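PDB 3HZ8: Thiol:disulfide interchange protein DsbA from Neisseria meningitidis MC58, which probably acts as a periplasmic thiol-disulfide oxidoreductase of the DsbA type, introducing disulfide bonds into other proteins through its own redox-active cysteine pair. Local coordinates for residues 62-67 / 145-150; 34-39 / 154-159; 16-21 / 58-63. The protein carries 1 engineered substitution. All coordinates share one frame; numbering follows the deposited sequence. Where two conformers were deposited one is given.

Contact 1: residues 62-67 / 145-150; sequences EHVVWQ and ELTETF
The backbones of 62-67 and 145-150 come closest at V64 and T147, whose CA atoms lie 5.7 Å apart, where the chain leaving strand 57-63 passes the last turn of helix 134-149. T147 carries the contact with both its branches. Its OG1, anti to the carbonyl carbon (chi1 -58°), receives the amide of V65, V65 N to T147 OG1 3.2 Å with 154° at the hydrogen, and is also bonded to the carbonyl of M143 one helical turn back. T147 CG2 lies against the indole of W66, obliquely to the ring and 3.5 Å from W66 NE1. That NE1 is hydrogen-bonded to the carbonyl of I152, while V64 CG2 covers one face of the indole, 3.6 Å above the plane and over the centre of the W66 ring. Nearer the strand, L146 CD1 rests against the bent chain of E62, 3.9 Å from E62 CD, and the carboxylate itself pairs with R60. At the outer side a water donates to both V65 O and E148 OE2. A single threonine hydroxyl, itself bonded to M143 O, therefore satisfies the buried V65 amide beyond the end of the strand, while the methyl of the same residue packs on W66.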
loop_
_atom_site.group_PDB
_atom_site.type_symbol
_atom_site.label_atom_id
_atom_site.label_comp_id
_atom_site.label_asym_id
_atom_site.label_seq_id
_atom_site.Cartn_x
_atom_site.Cartn_y
_atom_site.Cartn_z
ATOM N N GLU A 62 2.290 -1.924 -0.669
ATOM C CA GLU A 62 2.870 -3.267 -0.775
ATOM C C GLU A 62 1.887 -4.264 -0.167
ATOM O O GLU A 62 1.379 -4.035 0.940
ATOM C CB GLU A 62 4.198 -3.338 -0.009
ATOM C CG GLU A 62 5.252 -2.273 -0.405
ATOM C CD GLU A 62 5.866 -2.488 -1.802
ATOM O OE1 GLU A 62 5.621 -3.544 -2.425
ATOM O OE2 GLU A 62 6.608 -1.594 -2.277
ATOM N N HIS A 63 1.599 -5.344 -0.891
ATOM C CA HIS A 63 0.675 -6.378 -0.397
ATOM C C HIS A 63 1.457 -7.365 0.446
ATOM O O HIS A 63 2.517 -7.838 0.020
ATOM C CB HIS A 63 0.026 -7.102 -1.585
ATOM C CG HIS A 63 -1.217 -7.870 -1.254
ATOM N ND1 HIS A 63 -1.223 -9.020 -0.491
ATOM C CD2 HIS A 63 -2.500 -7.672 -1.639
ATOM C CE1 HIS A 63 -2.464 -9.465 -0.378
ATOM N NE2 HIS A 63 -3.256 -8.678 -1.083
ATOM N N VAL A 64 0.961 -7.679 1.642
ATOM C CA VAL A 64 1.648 -8.667 2.483
ATOM C C VAL A 64 1.596 -10.065 1.855
ATOM O O VAL A 64 0.691 -10.377 1.071
ATOM C CB VAL A 64 1.091 -8.724 3.944
ATOM C CG1 VAL A 64 1.415 -7.425 4.684
ATOM C CG2 VAL A 64 -0.406 -9.065 3.989
ATOM N N VAL A 65 2.581 -10.903 2.185
ATOM C CA VAL A 65 2.560 -12.309 1.767
ATOM C C VAL A 65 2.818 -13.157 3.011
ATOM O O VAL A 65 3.941 -13.203 3.520
ATOM C CB VAL A 65 3.583 -12.611 0.640
ATOM C CG1 VAL A 65 3.560 -14.100 0.269
ATOM C CG2 VAL A 65 3.322 -11.720 -0.571
ATOM N N TRP A 66 1.757 -13.796 3.506
ATOM C CA TRP A 66 1.792 -14.528 4.773
ATOM C C TRP A 66 1.704 -16.042 4.566
ATOM O O TRP A 66 1.836 -16.807 5.512
ATOM C CB TRP A 66 0.633 -14.063 5.662
ATOM C CG TRP A 66 0.859 -12.713 6.276
ATOM C CD1 TRP A 66 2.065 -12.127 6.553
ATOM C CD2 TRP A 66 -0.144 -11.793 6.726
ATOM N NE1 TRP A 66 1.873 -10.893 7.138
ATOM C CE2 TRP A 66 0.527 -10.661 7.252
ATOM C CE3 TRP A 66 -1.544 -11.803 6.707
ATOM C CZ2 TRP A 66 -0.157 -9.566 7.782
ATOM C CZ3 TRP A 66 -2.225 -10.720 7.256
ATOM C CH2 TRP A 66 -1.526 -9.611 7.784
ATOM N N GLN A 67 1.463 -16.451 3.327
ATOM C CA GLN A 67 1.448 -17.867 2.953
ATOM C C GLN A 67 1.654 -17.960 1.445
ATOM O O GLN A 67 1.435 -16.979 0.727
ATOM C CB GLN A 67 0.137 -18.553 3.395
ATOM C CG GLN A 67 -1.146 -17.950 2.790
ATOM C CD GLN A 67 -2.436 -18.566 3.310
ATOM O OE1 GLN A 67 -2.432 -19.328 4.288
ATOM N NE2 GLN A 67 -3.555 -18.225 2.661
ATOM N N GLU A 145 9.492 -10.572 0.550
ATOM C CA GLU A 145 10.733 -10.227 1.232
ATOM C C GLU A 145 10.533 -9.117 2.266
ATOM O O GLU A 145 11.030 -9.224 3.366
ATOM C CB GLU A 145 11.815 -9.850 0.215
ATOM C CG GLU A 145 13.184 -9.539 0.830
ATOM C CD GLU A 145 13.457 -8.043 0.956
ATOM O OE1 GLU A 145 13.576 -7.372 -0.096
ATOM O OE2 GLU A 145 13.557 -7.536 2.107
ATOM N N LEU A 146 9.810 -8.058 1.907
ATOM C CA LEU A 146 9.537 -6.979 2.863
ATOM C C LEU A 146 8.732 -7.476 4.057
ATOM O O LEU A 146 9.023 -7.132 5.200
ATOM C CB LEU A 146 8.794 -5.823 2.197
ATOM C CG LEU A 146 9.559 -5.054 1.120
ATOM C CD1 LEU A 146 8.615 -4.132 0.369
ATOM C CD2 LEU A 146 10.716 -4.256 1.735
ATOM N N THR A 147 7.706 -8.274 3.780
ATOM C CA THR A 147 6.844 -8.817 4.830
ATOM C C THR A 147 7.672 -9.552 5.887
ATOM O O THR A 147 7.499 -9.335 7.089
ATOM C CB THR A 147 5.761 -9.763 4.228
ATOM O OG1 THR A 147 4.974 -9.054 3.264
ATOM C CG2 THR A 147 4.835 -10.318 5.329
ATOM N N GLU A 148 8.595 -10.393 5.410
ATOM C CA GLU A 148 9.410 -11.234 6.281
ATOM C C GLU A 148 10.530 -10.451 6.964
ATOM O O GLU A 148 10.709 -10.565 8.178
ATOM C CB GLU A 148 9.967 -12.421 5.483
ATOM C CG GLU A 148 8.858 -13.431 5.067
ATOM C CD GLU A 148 9.278 -14.390 3.954
ATOM O OE1 GLU A 148 10.484 -14.459 3.631
ATOM O OE2 GLU A 148 8.387 -15.076 3.389
ATOM N N THR A 149 11.272 -9.664 6.189
ATOM C CA THR A 149 12.379 -8.883 6.740
ATOM C C THR A 149 11.909 -7.924 7.825
ATOM O O THR A 149 12.554 -7.803 8.875
ATOM C CB THR A 149 13.125 -8.093 5.638
ATOM O OG1 THR A 149 13.646 -9.008 4.666
ATOM C CG2 THR A 149 14.273 -7.268 6.218
ATOM N N PHE A 150 10.788 -7.241 7.575
ATOM C CA PHE A 150 10.315 -6.214 8.505
ATOM C C PHE A 150 9.218 -6.703 9.444
ATOM O O PHE A 150 8.667 -5.932 10.237
ATOM C CB PHE A 150 9.965 -4.921 7.755
ATOM C CG PHE A 150 11.162 -4.308 7.088
ATOM C CD1 PHE A 150 12.109 -3.627 7.854
ATOM C CD2 PHE A 150 11.390 -4.474 5.730
ATOM C CE1 PHE A 150 13.231 -3.098 7.264
ATOM C CE2 PHE A 150 12.521 -3.937 5.132
ATOM C CZ PHE A 150 13.449 -3.250 5.904
HETATM O O HOH W 1 5.610 -15.291 4.181
#

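Contact 2: residues 34-39 / 154-159; sequences YFCPHC and GVPTVI. Engineered in segment 154-159: V155 (natural residue Thr).
C39 SG lies 3.6 Å from P156 N and 3.7 Å from P156 CD, so the sulfur rests on the N-CD side of the proline ring. C39 SG is also 3.8 Å from V155 CB, and its partner C36 SG is 3.7 Å from V155 CG2; the engineered valine, threonine in the natural sequence, thus lies against both halves of the redox-active disulfide (C36 SG to C39 SG 2.1 Å). The two cysteines reach the bond by different routes: C36 SG is anti to the backbone N (chi1 161°), whereas C39 SG is anti to the carbonyl carbon (chi1 -57°). This is the thioredoxin-fold active site, with a CxxC motif at the start of helix 37-50, C36 at its N-cap, facing the loop whose peptide bond before P156 is cis. Within that loop, T157 OG1 donates to G154 O from above the carbonyl plane, just as strand 157-160 begins. Away from the sulfurs the fit slackens. The F35 ring meets V155 CG2 only obliquely, at 4.3 Å from F35 CE1, and the solvent-exposed H38, modelled in two conformers, gives just its CB, with H38 CB 4.1 Å from P156 CD.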
loop_
_atom_site.group_PDB
_atom_site.type_symbol
_atom_site.label_atom_id
_atom_site.label_comp_id
_atom_site.label_asym_id
_atom_site.label_seq_id
_atom_site.Cartn_x
_atom_site.Cartn_y
_atom_site.Cartn_z
ATOM N N TYR A 34 -5.710 -7.427 -0.050
ATOM C CA TYR A 34 -7.012 -7.227 -0.706
ATOM C C TYR A 34 -8.174 -7.973 0.005
ATOM O O TYR A 34 -9.345 -7.659 -0.214
ATOM C CB TYR A 34 -6.945 -7.643 -2.174
ATOM C CG TYR A 34 -6.249 -6.664 -3.083
ATOM C CD1 TYR A 34 -6.674 -5.335 -3.170
ATOM C CD2 TYR A 34 -5.198 -7.073 -3.893
ATOM C CE1 TYR A 34 -6.060 -4.428 -4.048
ATOM C CE2 TYR A 34 -4.573 -6.175 -4.770
ATOM C CZ TYR A 34 -5.001 -4.848 -4.838
ATOM O OH TYR A 34 -4.384 -3.969 -5.721
ATOM N N PHE A 35 -7.840 -8.938 0.858
ATOM C CA PHE A 35 -8.844 -9.720 1.621
ATOM C C PHE A 35 -9.287 -9.008 2.887
ATOM O O PHE A 35 -10.109 -9.529 3.632
ATOM C CB PHE A 35 -8.209 -11.037 2.072
ATOM C CG PHE A 35 -6.844 -10.840 2.690
ATOM C CD1 PHE A 35 -6.720 -10.255 3.953
ATOM C CD2 PHE A 35 -5.679 -11.180 1.995
ATOM C CE1 PHE A 35 -5.476 -10.021 4.530
ATOM C CE2 PHE A 35 -4.435 -10.940 2.557
ATOM C CZ PHE A 35 -4.325 -10.359 3.825
ATOM N N CYS A 36 -8.689 -7.847 3.163
ATOM C CA CYS A 36 -8.713 -7.225 4.487
ATOM C C CYS A 36 -9.817 -6.151 4.616
ATOM O O CYS A 36 -9.720 -5.086 4.006
ATOM C CB CYS A 36 -7.295 -6.663 4.742
ATOM S SG CYS A 36 -7.050 -5.403 6.011
ATOM N N PRO A 37 -10.882 -6.435 5.405
ATOM C CA PRO A 37 -11.934 -5.423 5.513
ATOM C C PRO A 37 -11.503 -4.053 6.023
ATOM O O PRO A 37 -11.966 -3.042 5.492
ATOM C CB PRO A 37 -12.955 -6.071 6.458
ATOM C CG PRO A 37 -12.744 -7.542 6.253
ATOM C CD PRO A 37 -11.245 -7.662 6.145
ATOM N N HIS A 38 -10.620 -4.000 7.009
ATOM C CA HIS A 38 -10.190 -2.700 7.513
ATOM C C HIS A 38 -9.367 -1.961 6.469
ATOM O O HIS A 38 -9.403 -0.727 6.399
ATOM C CB HIS A 38 -9.463 -2.839 8.849
ATOM C CG HIS A 38 -10.392 -3.030 10.008
ATOM N ND1 HIS A 38 -11.701 -2.598 9.984
ATOM C CD2 HIS A 38 -10.198 -3.576 11.231
ATOM C CE1 HIS A 38 -12.280 -2.890 11.135
ATOM N NE2 HIS A 38 -11.387 -3.477 11.912
ATOM N N CYS A 39 -8.634 -2.718 5.653
ATOM C CA CYS A 39 -7.869 -2.135 4.555
ATOM C C CYS A 39 -8.808 -1.529 3.501
ATOM O O CYS A 39 -8.508 -0.473 2.940
ATOM C CB CYS A 39 -6.987 -3.188 3.884
ATOM S SG CYS A 39 -5.843 -4.033 4.992
ATOM N N GLY A 154 0.539 -7.426 10.656
ATOM C CA GLY A 154 -0.828 -6.895 10.713
ATOM C C GLY A 154 -1.061 -5.917 9.575
ATOM O O GLY A 154 -0.135 -5.236 9.134
ATOM N N VAL A 155 -2.292 -5.856 9.081
ATOM C CA VAL A 155 -2.645 -4.901 8.037
ATOM C C VAL A 155 -3.972 -4.244 8.417
ATOM O O VAL A 155 -4.811 -4.870 9.066
ATOM C CB VAL A 155 -2.754 -5.569 6.639
ATOM C CG1 VAL A 155 -1.386 -5.957 6.140
ATOM C CG2 VAL A 155 -3.685 -6.781 6.658
ATOM N N PRO A 156 -4.166 -2.979 8.034
ATOM C CA PRO A 156 -3.203 -2.121 7.345
ATOM C C PRO A 156 -2.131 -1.626 8.285
ATOM O O PRO A 156 -2.388 -1.444 9.475
ATOM C CB PRO A 156 -4.047 -0.935 6.870
ATOM C CG PRO A 156 -5.226 -0.897 7.804
ATOM C CD PRO A 156 -5.462 -2.314 8.285
ATOM N N THR A 157 -0.932 -1.419 7.744
ATOM C CA THR A 157 0.176 -0.785 8.478
ATOM C C THR A 157 0.674 0.367 7.605
ATOM O O THR A 157 0.911 0.175 6.412
ATOM C CB THR A 157 1.337 -1.793 8.740
ATOM O OG1 THR A 157 0.906 -2.779 9.695
ATOM C CG2 THR A 157 2.593 -1.097 9.287
ATOM N N VAL A 158 0.811 1.564 8.175
ATOM C CA VAL A 158 1.311 2.699 7.405
ATOM C C VAL A 158 2.571 3.217 8.062
ATOM O O VAL A 158 2.584 3.464 9.264
ATOM C CB VAL A 158 0.251 3.834 7.296
ATOM C CG1 VAL A 158 0.840 5.082 6.588
ATOM C CG2 VAL A 158 -0.994 3.325 6.558
ATOM N N ILE A 159 3.622 3.354 7.246
ATOM C CA ILE A 159 4.915 3.822 7.702
ATOM C C ILE A 159 5.354 5.053 6.891
ATOM O O ILE A 159 5.318 5.042 5.658
ATOM C CB ILE A 159 5.948 2.673 7.606
ATOM C CG1 ILE A 159 5.622 1.604 8.656
ATOM C CG2 ILE A 159 7.372 3.195 7.768
ATOM C CD1 ILE A 159 6.018 0.200 8.266
#

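Contact 3: residues 16-21 / 58-63; sequences NPIPQQ and YLRTEH
Q21 and R60 meet from opposite directions, the amide of the glutamine lying nearly parallel to the guanidinium with 19° between their planes. The arginine belongs to strand 57-63, an outermost strand of the thioredoxin-fold sheet, and the glutamine to the loop joining strands 11-13 and 26-32. R60, with CG anti to the backbone N (chi1 166°) and a straight chain beyond, reaches out from the strand beneath the likewise extended Q21. Q21 CG sits 3.6 Å above the plane of the R60 guanidinium, offset toward its rim. Q21 NE2 and R60 NE, 3.4 Å apart, are both donors and cannot bond each other; Q21 simply lies over one face of the guanidinium. The bonds lie round its edge. R60 NH1 donates nearly in plane to P19 O at 3.0 Å (155° at the hydrogen) and has a second partner in E27; R60 NE makes an almost straight salt bridge to E62 OE2, 2.8 Å long, on the anti lone pair of that oxygen. These bonds fix the rotation of the guanidinium. Y58 OH, from the strand, is bonded to the amide of Q22 and lies 3.7 Å from Q21 CB. Two waters link Q21 NE2 to E62 OE2, and another donates to P19 O while accepting from R60 NH2.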
loop_
_atom_site.group_PDB
_atom_site.type_symbol
_atom_site.label_atom_id
_atom_site.label_comp_id
_atom_site.label_asym_id
_atom_site.label_seq_id
_atom_site.Cartn_x
_atom_site.Cartn_y
_atom_site.Cartn_z
ATOM N N ASN A 16 14.268 -1.108 12.536
ATOM C CA ASN A 16 15.067 -1.171 11.325
ATOM C C ASN A 16 14.289 -0.465 10.229
ATOM O O ASN A 16 13.190 -0.895 9.872
ATOM C CB ASN A 16 15.319 -2.623 10.929
ATOM C CG ASN A 16 16.264 -2.754 9.758
ATOM O OD1 ASN A 16 17.123 -1.889 9.525
ATOM N ND2 ASN A 16 16.128 -3.860 9.012
ATOM N N PRO A 17 14.831 0.650 9.714
ATOM C CA PRO A 17 14.051 1.411 8.747
ATOM C C PRO A 17 13.901 0.701 7.401
ATOM O O PRO A 17 14.777 -0.063 6.982
ATOM C CB PRO A 17 14.855 2.710 8.593
ATOM C CG PRO A 17 16.275 2.329 8.930
ATOM C CD PRO A 17 16.132 1.281 10.017
ATOM N N ILE A 18 12.771 0.942 6.736
ATOM C CA ILE A 18 12.537 0.394 5.399
ATOM C C ILE A 18 13.094 1.359 4.355
ATOM O O ILE A 18 12.717 2.519 4.333
ATOM C CB ILE A 18 11.033 0.153 5.145
ATOM C CG1 ILE A 18 10.466 -0.747 6.249
ATOM C CG2 ILE A 18 10.787 -0.406 3.725
ATOM C CD1 ILE A 18 8.963 -1.026 6.158
ATOM N N PRO A 19 14.033 0.892 3.509
ATOM C CA PRO A 19 14.520 1.830 2.487
ATOM C C PRO A 19 13.391 2.373 1.606
ATOM O O PRO A 19 12.506 1.619 1.168
ATOM C CB PRO A 19 15.474 0.972 1.657
ATOM C CG PRO A 19 15.956 -0.076 2.621
ATOM C CD PRO A 19 14.745 -0.398 3.457
ATOM N N GLN A 20 13.412 3.681 1.366
ATOM C CA GLN A 20 12.421 4.326 0.510
ATOM C C GLN A 20 12.722 4.038 -0.949
ATOM O O GLN A 20 13.887 3.871 -1.321
ATOM C CB GLN A 20 12.448 5.836 0.708
ATOM C CG GLN A 20 11.966 6.310 2.065
ATOM C CD GLN A 20 11.574 7.784 2.049
ATOM O OE1 GLN A 20 10.894 8.264 2.948
ATOM N NE2 GLN A 20 11.990 8.502 1.003
ATOM N N GLN A 21 11.681 3.981 -1.772
ATOM C CA GLN A 21 11.886 3.823 -3.215
ATOM C C GLN A 21 12.569 5.033 -3.842
ATOM O O GLN A 21 13.423 4.868 -4.714
ATOM C CB GLN A 21 10.571 3.552 -3.918
ATOM C CG GLN A 21 9.922 2.244 -3.536
ATOM C CD GLN A 21 8.572 2.071 -4.183
ATOM O OE1 GLN A 21 7.906 3.057 -4.523
ATOM N NE2 GLN A 21 8.160 0.814 -4.379
ATOM N N TYR A 58 4.885 10.872 -1.756
ATOM C CA TYR A 58 4.224 9.888 -2.601
ATOM C C TYR A 58 3.713 8.722 -1.768
ATOM O O TYR A 58 4.258 8.439 -0.690
ATOM C CB TYR A 58 5.144 9.401 -3.735
ATOM C CG TYR A 58 6.368 8.639 -3.253
ATOM C CD1 TYR A 58 6.429 7.237 -3.337
ATOM C CD2 TYR A 58 7.461 9.313 -2.704
ATOM C CE1 TYR A 58 7.538 6.547 -2.899
ATOM C CE2 TYR A 58 8.577 8.624 -2.252
ATOM C CZ TYR A 58 8.610 7.237 -2.344
ATOM O OH TYR A 58 9.720 6.557 -1.896
ATOM N N LEU A 59 2.671 8.069 -2.275
ATOM C CA LEU A 59 2.076 6.899 -1.632
ATOM C C LEU A 59 2.563 5.622 -2.317
ATOM O O LEU A 59 2.363 5.437 -3.529
ATOM C CB LEU A 59 0.544 6.983 -1.691
ATOM C CG LEU A 59 -0.232 5.796 -1.103
ATOM C CD1 LEU A 59 0.021 5.618 0.401
ATOM C CD2 LEU A 59 -1.725 5.958 -1.379
ATOM N N ARG A 60 3.219 4.772 -1.534
ATOM C CA ARG A 60 3.707 3.469 -1.975
ATOM C C ARG A 60 2.852 2.422 -1.289
ATOM O O ARG A 60 2.586 2.545 -0.085
ATOM C CB ARG A 60 5.158 3.297 -1.521
ATOM C CG ARG A 60 5.735 1.884 -1.589
ATOM C CD ARG A 60 7.113 1.879 -0.930
ATOM N NE ARG A 60 7.822 0.603 -1.017
ATOM C CZ ARG A 60 9.012 0.374 -0.460
ATOM N NH1 ARG A 60 9.630 1.336 0.219
ATOM N NH2 ARG A 60 9.600 -0.812 -0.605
ATOM N N THR A 61 2.455 1.388 -2.023
ATOM C CA THR A 61 1.689 0.299 -1.411
ATOM C C THR A 61 2.345 -1.050 -1.669
ATOM O O THR A 61 2.914 -1.275 -2.737
ATOM C CB THR A 61 0.215 0.307 -1.861
ATOM O OG1 THR A 61 0.145 0.048 -3.263
ATOM C CG2 THR A 61 -0.418 1.661 -1.580
ATOM N N GLU A 62 2.290 -1.924 -0.669
ATOM C CA GLU A 62 2.870 -3.267 -0.775
ATOM C C GLU A 62 1.887 -4.264 -0.167
ATOM O O GLU A 62 1.379 -4.035 0.940
ATOM C CB GLU A 62 4.198 -3.338 -0.009
ATOM C CG GLU A 62 5.252 -2.273 -0.405
ATOM C CD GLU A 62 5.866 -2.488 -1.802
ATOM O OE1 GLU A 62 5.621 -3.544 -2.425
ATOM O OE2 GLU A 62 6.608 -1.594 -2.277
ATOM N N HIS A 63 1.599 -5.344 -0.891
ATOM C CA HIS A 63 0.675 -6.378 -0.397
ATOM C C HIS A 63 1.457 -7.365 0.446
ATOM O O HIS A 63 2.517 -7.838 0.020
ATOM C CB HIS A 63 0.026 -7.102 -1.585
ATOM C CG HIS A 63 -1.217 -7.870 -1.254
ATOM N ND1 HIS A 63 -1.223 -9.020 -0.491
ATOM C CD2 HIS A 63 -2.500 -7.672 -1.639
ATOM C CE1 HIS A 63 -2.464 -9.465 -0.378
ATOM N NE2 HIS A 63 -3.256 -8.678 -1.083
HETATM O O HOH W 2 12.364 -0.980 0.156
HETATM O O HOH W 3 9.267 -1.910 -3.493
HETATM O O HOH W 4 5.737 -0.491 -4.738
#

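Strand 57-63 is common to contacts 1 and 3, which share E62 and H63 and have centres about 12 Å apart: L146 CD1 of contact 1 lies 3.6 Å from R60 NH2 of contact 3. Contact 2 holds the redox-active disulfide, and the other two touch contact 2 at different places. From contact 1, also about 12 Å away between centres, V64 CG1 comes within 3.5 Å of V155 CG1 and W66 CH2 within 3.7 Å of V155 CG2, placing both beside the cis-proline loop. The shared H63 brings NE2 to 2.9 Å from Y34 N. Contact 3, about 14 Å from contact 2 between centres, also packs I18 CD1 of its loop 3.8 Å from I159 CD1 of strand 157-160.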